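Local coordinates for protein TCR alpha chain (Gallus gallus, PDB 6LIR) that forms, with the TCR beta chain, the chicken alpha-beta T-cell receptor, which probably recognises antigen presented by MHC molecules on other cells, at residues Asn125-Glu129 with Trp172-Met178; Met130-Tyr136 with Ser166-Trp172. All blocks are in the same frame, centred on the assembly; numbering follows the deposited sequence.

Interaction 1: Asn125-Glu129 with Trp172-Met178; sequences NKNLE and WAKKDEM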
loop_
_atom_site.group_PDB
_atom_site.type_symbol
_atom_site.label_atom_id
_atom_site.label_comp_id
_atom_site.label_asym_id
_atom_site.label_seq_id
_atom_site.Cartn_x
_atom_site.Cartn_y
_atom_site.Cartn_z
ATOM N N ASN A 125 1.816 -26.604 -4.967
ATOM C CA ASN A 125 2.424 -27.107 -3.728
ATOM C C ASN A 125 1.345 -27.886 -2.977
ATOM O O ASN A 125 0.591 -27.317 -2.182
ATOM C CB ASN A 125 2.987 -25.963 -2.894
ATOM C CG ASN A 125 3.852 -26.444 -1.742
ATOM O OD1 ASN A 125 3.682 -27.554 -1.241
ATOM N ND2 ASN A 125 4.785 -25.603 -1.317
ATOM N N LYS A 126 1.293 -29.198 -3.224
ATOM C CA LYS A 126 0.253 -30.055 -2.662
ATOM C C LYS A 126 0.419 -30.346 -1.174
ATOM O O LYS A 126 -0.489 -30.944 -0.586
ATOM C CB LYS A 126 0.145 -31.364 -3.443
ATOM C CG LYS A 126 -0.209 -31.182 -4.917
ATOM C CD LYS A 126 -1.591 -30.541 -5.125
ATOM C CE LYS A 126 -2.713 -31.164 -4.300
ATOM N NZ LYS A 126 -3.654 -30.113 -3.806
ATOM N N ASN A 127 1.521 -29.941 -0.541
ATOM C CA ASN A 127 1.697 -30.173 0.889
ATOM C C ASN A 127 1.481 -28.885 1.678
ATOM O O ASN A 127 2.099 -28.662 2.722
ATOM C CB ASN A 127 3.070 -30.783 1.188
ATOM C CG ASN A 127 4.227 -29.873 0.804
ATOM O OD1 ASN A 127 4.449 -28.832 1.418
ATOM N ND2 ASN A 127 4.990 -30.282 -0.205
ATOM N N LEU A 128 0.553 -28.058 1.202
ATOM C CA LEU A 128 0.233 -26.764 1.782
ATOM C C LEU A 128 -1.273 -26.574 1.719
ATOM O O LEU A 128 -1.917 -26.994 0.753
ATOM C CB LEU A 128 0.931 -25.620 1.033
ATOM C CG LEU A 128 2.160 -24.963 1.662
ATOM C CD1 LEU A 128 3.345 -25.903 1.655
ATOM C CD2 LEU A 128 2.501 -23.678 0.923
ATOM N N GLU A 129 -1.829 -25.951 2.752
ATOM C CA GLU A 129 -3.257 -25.679 2.827
ATOM C C GLU A 129 -3.470 -24.234 3.244
ATOM O O GLU A 129 -2.732 -23.706 4.081
ATOM C CB GLU A 129 -3.961 -26.619 3.813
ATOM C CG GLU A 129 -5.088 -27.424 3.193
ATOM C CD GLU A 129 -5.753 -28.357 4.190
ATOM O OE1 GLU A 129 -5.947 -29.546 3.858
ATOM O OE2 GLU A 129 -6.083 -27.899 5.306
ATOM N N TRP A 172 -2.075 -19.831 6.380
ATOM C CA TRP A 172 -1.624 -21.026 5.686
ATOM C C TRP A 172 -0.555 -21.724 6.512
ATOM O O TRP A 172 0.140 -21.096 7.315
ATOM C CB TRP A 172 -1.057 -20.682 4.304
ATOM C CG TRP A 172 0.164 -19.826 4.402
ATOM C CD1 TRP A 172 0.207 -18.466 4.495
ATOM C CD2 TRP A 172 1.521 -20.275 4.447
ATOM N NE1 TRP A 172 1.510 -18.040 4.585
ATOM C CE2 TRP A 172 2.336 -19.131 4.556
ATOM C CE3 TRP A 172 2.129 -21.535 4.398
ATOM C CZ2 TRP A 172 3.725 -19.207 4.617
ATOM C CZ3 TRP A 172 3.508 -21.608 4.460
ATOM C CH2 TRP A 172 4.291 -20.452 4.567
ATOM N N ALA A 173 -0.423 -23.029 6.296
ATOM C CA ALA A 173 0.545 -23.841 7.019
ATOM C C ALA A 173 0.697 -25.163 6.286
ATOM O O ALA A 173 -0.122 -25.506 5.426
ATOM C CB ALA A 173 0.115 -24.078 8.472
ATOM N N LYS A 174 1.781 -25.877 6.596
ATOM C CA LYS A 174 1.923 -27.255 6.141
ATOM C C LYS A 174 0.636 -28.023 6.418
ATOM O O LYS A 174 0.022 -27.863 7.476
ATOM C CB LYS A 174 3.112 -27.927 6.833
ATOM C CG LYS A 174 4.472 -27.297 6.520
ATOM C CD LYS A 174 5.377 -27.319 7.747
ATOM C CE LYS A 174 6.628 -26.471 7.579
ATOM N NZ LYS A 174 6.758 -25.442 8.653
ATOM N N LYS A 175 0.209 -28.821 5.435
ATOM C CA LYS A 175 -1.081 -29.504 5.501
ATOM C C LYS A 175 -1.325 -30.161 6.860
ATOM O O LYS A 175 -2.306 -29.853 7.547
ATOM C CB LYS A 175 -1.173 -30.540 4.377
ATOM C CG LYS A 175 -2.502 -31.278 4.322
ATOM C CD LYS A 175 -2.696 -31.991 2.992
ATOM C CE LYS A 175 -2.743 -31.006 1.835
ATOM N NZ LYS A 175 -2.935 -31.692 0.526
ATOM N N ASP A 176 -0.438 -31.085 7.249
ATOM C CA ASP A 176 -0.621 -31.848 8.484
ATOM C C ASP A 176 -0.877 -30.962 9.701
ATOM O O ASP A 176 -1.678 -31.314 10.574
ATOM C CB ASP A 176 0.594 -32.745 8.726
ATOM C CG ASP A 176 1.907 -32.008 8.565
ATOM O OD1 ASP A 176 2.205 -31.128 9.397
ATOM O OD2 ASP A 176 2.645 -32.316 7.605
ATOM N N GLU A 177 -0.212 -29.806 9.776
ATOM C CA GLU A 177 -0.297 -28.930 10.940
ATOM C C GLU A 177 -1.304 -27.804 10.757
ATOM O O GLU A 177 -1.128 -26.718 11.318
ATOM C CB GLU A 177 1.064 -28.353 11.326
ATOM C CG GLU A 177 1.998 -28.053 10.197
ATOM C CD GLU A 177 3.418 -27.931 10.694
ATOM O OE1 GLU A 177 4.277 -28.700 10.219
ATOM O OE2 GLU A 177 3.674 -27.073 11.565
ATOM N N MET A 178 -2.353 -28.027 9.981
ATOM C CA MET A 178 -3.300 -26.972 9.666
ATOM C C MET A 178 -4.654 -27.338 10.247
ATOM O O MET A 178 -5.130 -28.464 10.069
ATOM C CB MET A 178 -3.412 -26.763 8.150
ATOM C CG MET A 178 -4.757 -26.206 7.691
ATOM S SD MET A 178 -5.110 -24.553 8.320
ATOM C CE MET A 178 -3.846 -23.599 7.482
#
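Lys175 leaves its backbone with CG trans to N (chi1 -178°), runs nearly straight to CD and then kinks at chi3 (-63°), which carries its ammonium group to the carbonyl of Lys126 in the facing turn. Lys175 NZ donates to Lys126 O at 2.8 Å, meeting the carbonyl almost head-on. On the way the lysine chain crosses Glu129 at roughly a right angle, with Lys175 CG 3.9 Å from Glu129 OE1. The two charged ends do not pair: the carboxylate forms its salt bridge with Arg119 of strand 116-121, through OE2. Glu129 OE2 also lies 3.2 Å from Met178 CG, and Met178, bent at chi2 and chi3, folds back to bring CE near Glu129 O. Replacing Lys175 by an alanine is likely to leave the Lys126 carbonyl without this donor and to remove the methylene chain that lies beside Glu129 OE1. Between the backbones, Glu129 and Ala173 form a hydrogen-bonded antiparallel pair, Glu129 N to Ala173 O at 3.2 Å and Ala173 N to Glu129 O at 3.3 Å; a weak bond from Lys175 N to Asn127 O follows, just beyond the last bridge. Leu128, in the neighbouring non-hydrogen-bonded pair with Lys174, lies alongside Trp172 and points the same way, its CD2 4.1 Å from Trp172 CE3. Both side chains also pack on Leu142 of the TCR beta chain. Ahead of the strand, Asn125 OD1 accepts from Asn127 N at 3.3 Å, an Asx turn within the type I turn Asn125-Leu128. Here one strand is entered from a tight turn while its antiparallel neighbour runs out into a loop, the end of a strand pair, held by a lysine side chain, in the constant immunoglobulin-like domain of a T-cell receptor alpha chain.

Interaction 2: Met130-Tyr136 with Ser166-Trp172; sequences MCLITDY and SYLSTYW
The Tyr136 ring carries Tyr167 CB over one face, 3.7 Å from its centroid, while Ile133 O, Thr134 N, Leu168 C and Ser169 N lie in plane at its edge. With chi1 at 58°, Tyr136 swings back across the sheet, where its OH accepts from Ser169 OG at 2.6 Å and also bonds Glu151. The Tyr171 ring has Cys131 CB over the centre of one face, a CH-pi contact at 3.8 Å; Cys131 SG approaches the ring obliquely and continues into the disulfide with Cys180, and Gln179 takes up the tyrosine hydroxyl. Ile133 CD1 reaches Tyr171 CE2 on this same side of the sheet. On the other side, Met130 CE meets Trp172 CB at 3.7 Å, Leu132 CD1 touches Thr170 CG2, and Thr134 CG2 lies against Leu168 CD2. Here Met130 packs on Phe124 and Leu132 on Thr138 of the TCR beta chain, whose Arg186 binds both Asp135 and Ser166 at the strand end. Backbone bonds pair Cys131 with Tyr171 and Ile133 with Ser169, Ile133 N to Ser169 O being almost straight (176°). A water bridges Tyr136 O and Tyr167 N. One sheet face thus holds the disulfide core and the other meets the partner chain, as in paired immunoglobulin constant domains.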
loop_
_atom_site.group_PDB
_atom_site.type_symbol
_atom_site.label_atom_id
_atom_site.label_comp_id
_atom_site.label_asym_id
_atom_site.label_seq_id
_atom_site.Cartn_x
_atom_site.Cartn_y
_atom_site.Cartn_z
ATOM N N MET A 130 -4.474 -23.592 2.645
ATOM C CA MET A 130 -4.800 -22.203 2.939
ATOM C C MET A 130 -6.196 -22.132 3.537
ATOM O O MET A 130 -7.149 -22.701 2.992
ATOM C CB MET A 130 -4.722 -21.346 1.673
ATOM C CG MET A 130 -5.145 -19.892 1.856
ATOM S SD MET A 130 -3.926 -18.881 2.718
ATOM C CE MET A 130 -2.625 -18.795 1.487
ATOM N N CYS A 131 -6.317 -21.438 4.655
ATOM C CA CYS A 131 -7.598 -21.275 5.326
ATOM C C CYS A 131 -8.205 -19.936 4.940
ATOM O O CYS A 131 -7.573 -18.893 5.112
ATOM C CB CYS A 131 -7.441 -21.392 6.840
ATOM S SG CYS A 131 -8.965 -21.493 7.817
ATOM N N LEU A 132 -9.433 -19.967 4.438
ATOM C CA LEU A 132 -10.119 -18.759 4.003
ATOM C C LEU A 132 -11.366 -18.525 4.852
ATOM O O LEU A 132 -12.271 -19.365 4.879
ATOM C CB LEU A 132 -10.483 -18.878 2.525
ATOM C CG LEU A 132 -11.290 -17.740 1.901
ATOM C CD1 LEU A 132 -10.517 -16.417 1.842
ATOM C CD2 LEU A 132 -11.801 -18.127 0.516
ATOM N N ILE A 133 -11.417 -17.376 5.522
ATOM C CA ILE A 133 -12.595 -16.923 6.255
ATOM C C ILE A 133 -13.204 -15.746 5.505
ATOM O O ILE A 133 -12.520 -14.746 5.254
ATOM C CB ILE A 133 -12.250 -16.541 7.706
ATOM C CG1 ILE A 133 -11.484 -17.673 8.395
ATOM C CG2 ILE A 133 -13.517 -16.209 8.480
ATOM C CD1 ILE A 133 -9.976 -17.474 8.413
ATOM N N THR A 134 -14.490 -15.848 5.170
ATOM C CA THR A 134 -15.140 -14.850 4.330
ATOM C C THR A 134 -16.406 -14.309 4.982
ATOM O O THR A 134 -16.958 -14.900 5.913
ATOM C CB THR A 134 -15.518 -15.424 2.955
ATOM O OG1 THR A 134 -16.653 -16.289 3.092
ATOM C CG2 THR A 134 -14.375 -16.213 2.369
ATOM N N ASP A 135 -16.870 -13.181 4.429
ATOM C CA ASP A 135 -18.192 -12.607 4.705
ATOM C C ASP A 135 -18.514 -12.543 6.197
ATOM O O ASP A 135 -19.630 -12.842 6.633
ATOM C CB ASP A 135 -19.266 -13.375 3.939
ATOM C CG ASP A 135 -18.903 -13.566 2.478
ATOM O OD1 ASP A 135 -18.823 -12.555 1.750
ATOM O OD2 ASP A 135 -18.671 -14.723 2.064
ATOM N N TYR A 136 -17.535 -12.129 6.985
ATOM C CA TYR A 136 -17.675 -11.999 8.428
ATOM C C TYR A 136 -17.705 -10.527 8.820
ATOM O O TYR A 136 -17.483 -9.630 8.000
ATOM C CB TYR A 136 -16.525 -12.711 9.150
ATOM C CG TYR A 136 -15.155 -12.195 8.760
ATOM C CD1 TYR A 136 -14.567 -11.135 9.444
ATOM C CD2 TYR A 136 -14.453 -12.766 7.707
ATOM C CE1 TYR A 136 -13.312 -10.661 9.088
ATOM C CE2 TYR A 136 -13.201 -12.300 7.344
ATOM C CZ TYR A 136 -12.633 -11.250 8.037
ATOM O OH TYR A 136 -11.388 -10.788 7.673
ATOM N N SER A 166 -16.934 -7.340 1.081
ATOM C CA SER A 166 -16.829 -8.492 1.957
ATOM C C SER A 166 -15.416 -8.561 2.507
ATOM O O SER A 166 -14.450 -8.258 1.802
ATOM C CB SER A 166 -17.171 -9.796 1.221
ATOM O OG SER A 166 -16.326 -9.989 0.097
ATOM N N TYR A 167 -15.307 -8.966 3.765
ATOM C CA TYR A 167 -14.017 -9.138 4.405
ATOM C C TYR A 167 -13.497 -10.536 4.113
ATOM O O TYR A 167 -14.270 -11.484 3.948
ATOM C CB TYR A 167 -14.129 -8.944 5.918
ATOM C CG TYR A 167 -14.120 -7.506 6.380
ATOM C CD1 TYR A 167 -15.266 -6.723 6.305
ATOM C CD2 TYR A 167 -12.966 -6.934 6.905
ATOM C CE1 TYR A 167 -15.261 -5.407 6.735
ATOM C CE2 TYR A 167 -12.952 -5.627 7.340
ATOM C CZ TYR A 167 -14.100 -4.865 7.250
ATOM O OH TYR A 167 -14.083 -3.558 7.679
ATOM N N LEU A 168 -12.173 -10.661 4.083
ATOM C CA LEU A 168 -11.517 -11.944 3.879
ATOM C C LEU A 168 -10.303 -12.000 4.787
ATOM O O LEU A 168 -9.539 -11.035 4.866
ATOM C CB LEU A 168 -11.070 -12.136 2.421
ATOM C CG LEU A 168 -12.044 -11.859 1.277
ATOM C CD1 LEU A 168 -11.303 -11.847 -0.057
ATOM C CD2 LEU A 168 -13.160 -12.888 1.265
ATOM N N SER A 169 -10.135 -13.126 5.465
ATOM C CA SER A 169 -8.954 -13.406 6.263
ATOM C C SER A 169 -8.369 -14.729 5.796
ATOM O O SER A 169 -9.105 -15.634 5.400
ATOM C CB SER A 169 -9.274 -13.451 7.767
ATOM O OG SER A 169 -9.301 -12.139 8.315
ATOM N N THR A 170 -7.043 -14.838 5.832
ATOM C CA THR A 170 -6.395 -16.074 5.415
ATOM C C THR A 170 -5.198 -16.368 6.303
ATOM O O THR A 170 -4.571 -15.464 6.855
ATOM C CB THR A 170 -5.899 -16.016 3.958
ATOM O OG1 THR A 170 -5.135 -14.820 3.753
ATOM C CG2 THR A 170 -7.060 -16.057 2.978
ATOM N N TYR A 171 -4.888 -17.657 6.419
ATOM C CA TYR A 171 -3.661 -18.130 7.038
ATOM C C TYR A 171 -3.361 -19.505 6.464
ATOM O O TYR A 171 -4.273 -20.238 6.071
ATOM C CB TYR A 171 -3.733 -18.151 8.576
ATOM C CG TYR A 171 -4.748 -19.085 9.211
ATOM C CD1 TYR A 171 -4.444 -20.421 9.448
ATOM C CD2 TYR A 171 -5.990 -18.616 9.620
ATOM C CE1 TYR A 171 -5.361 -21.270 10.045
ATOM C CE2 TYR A 171 -6.913 -19.457 10.218
ATOM C CZ TYR A 171 -6.594 -20.783 10.428
ATOM O OH TYR A 171 -7.509 -21.624 11.024
ATOM N N TRP A 172 -2.075 -19.831 6.380
ATOM C CA TRP A 172 -1.624 -21.026 5.686
ATOM C C TRP A 172 -0.555 -21.724 6.512
ATOM O O TRP A 172 0.140 -21.096 7.315
ATOM C CB TRP A 172 -1.057 -20.682 4.304
ATOM C CG TRP A 172 0.164 -19.826 4.402
ATOM C CD1 TRP A 172 0.207 -18.466 4.495
ATOM C CD2 TRP A 172 1.521 -20.275 4.447
ATOM N NE1 TRP A 172 1.510 -18.040 4.585
ATOM C CE2 TRP A 172 2.336 -19.131 4.556
ATOM C CE3 TRP A 172 2.129 -21.535 4.398
ATOM C CZ2 TRP A 172 3.725 -19.207 4.617
ATOM C CZ3 TRP A 172 3.508 -21.608 4.460
ATOM C CH2 TRP A 172 4.291 -20.452 4.567
HETATM O O HOH W 1 -17.644 -9.419 5.553
#

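Interactions 1 and 2 are successive lengths of one antiparallel pairing, strand 128-134 against strand 164-174, with centres about 16 Å apart. Trp172 belongs to both, passing from Leu128 in interaction 1 to Met130 in interaction 2. Met178 joins them on the opposite side of the sheet: its CE lies 3.7 Å from Tyr171 O, and its SD 4.2 Å from Cys131 CB, near the disulfide. Burial changes along the ladder, from the largely surface turn and loop of 125-129 with 172-178 to the enclosed 130-136 with 166-172. Leu142 of the TCR beta chain packs at Trp172, and the subunit interface continues from there along interaction 2.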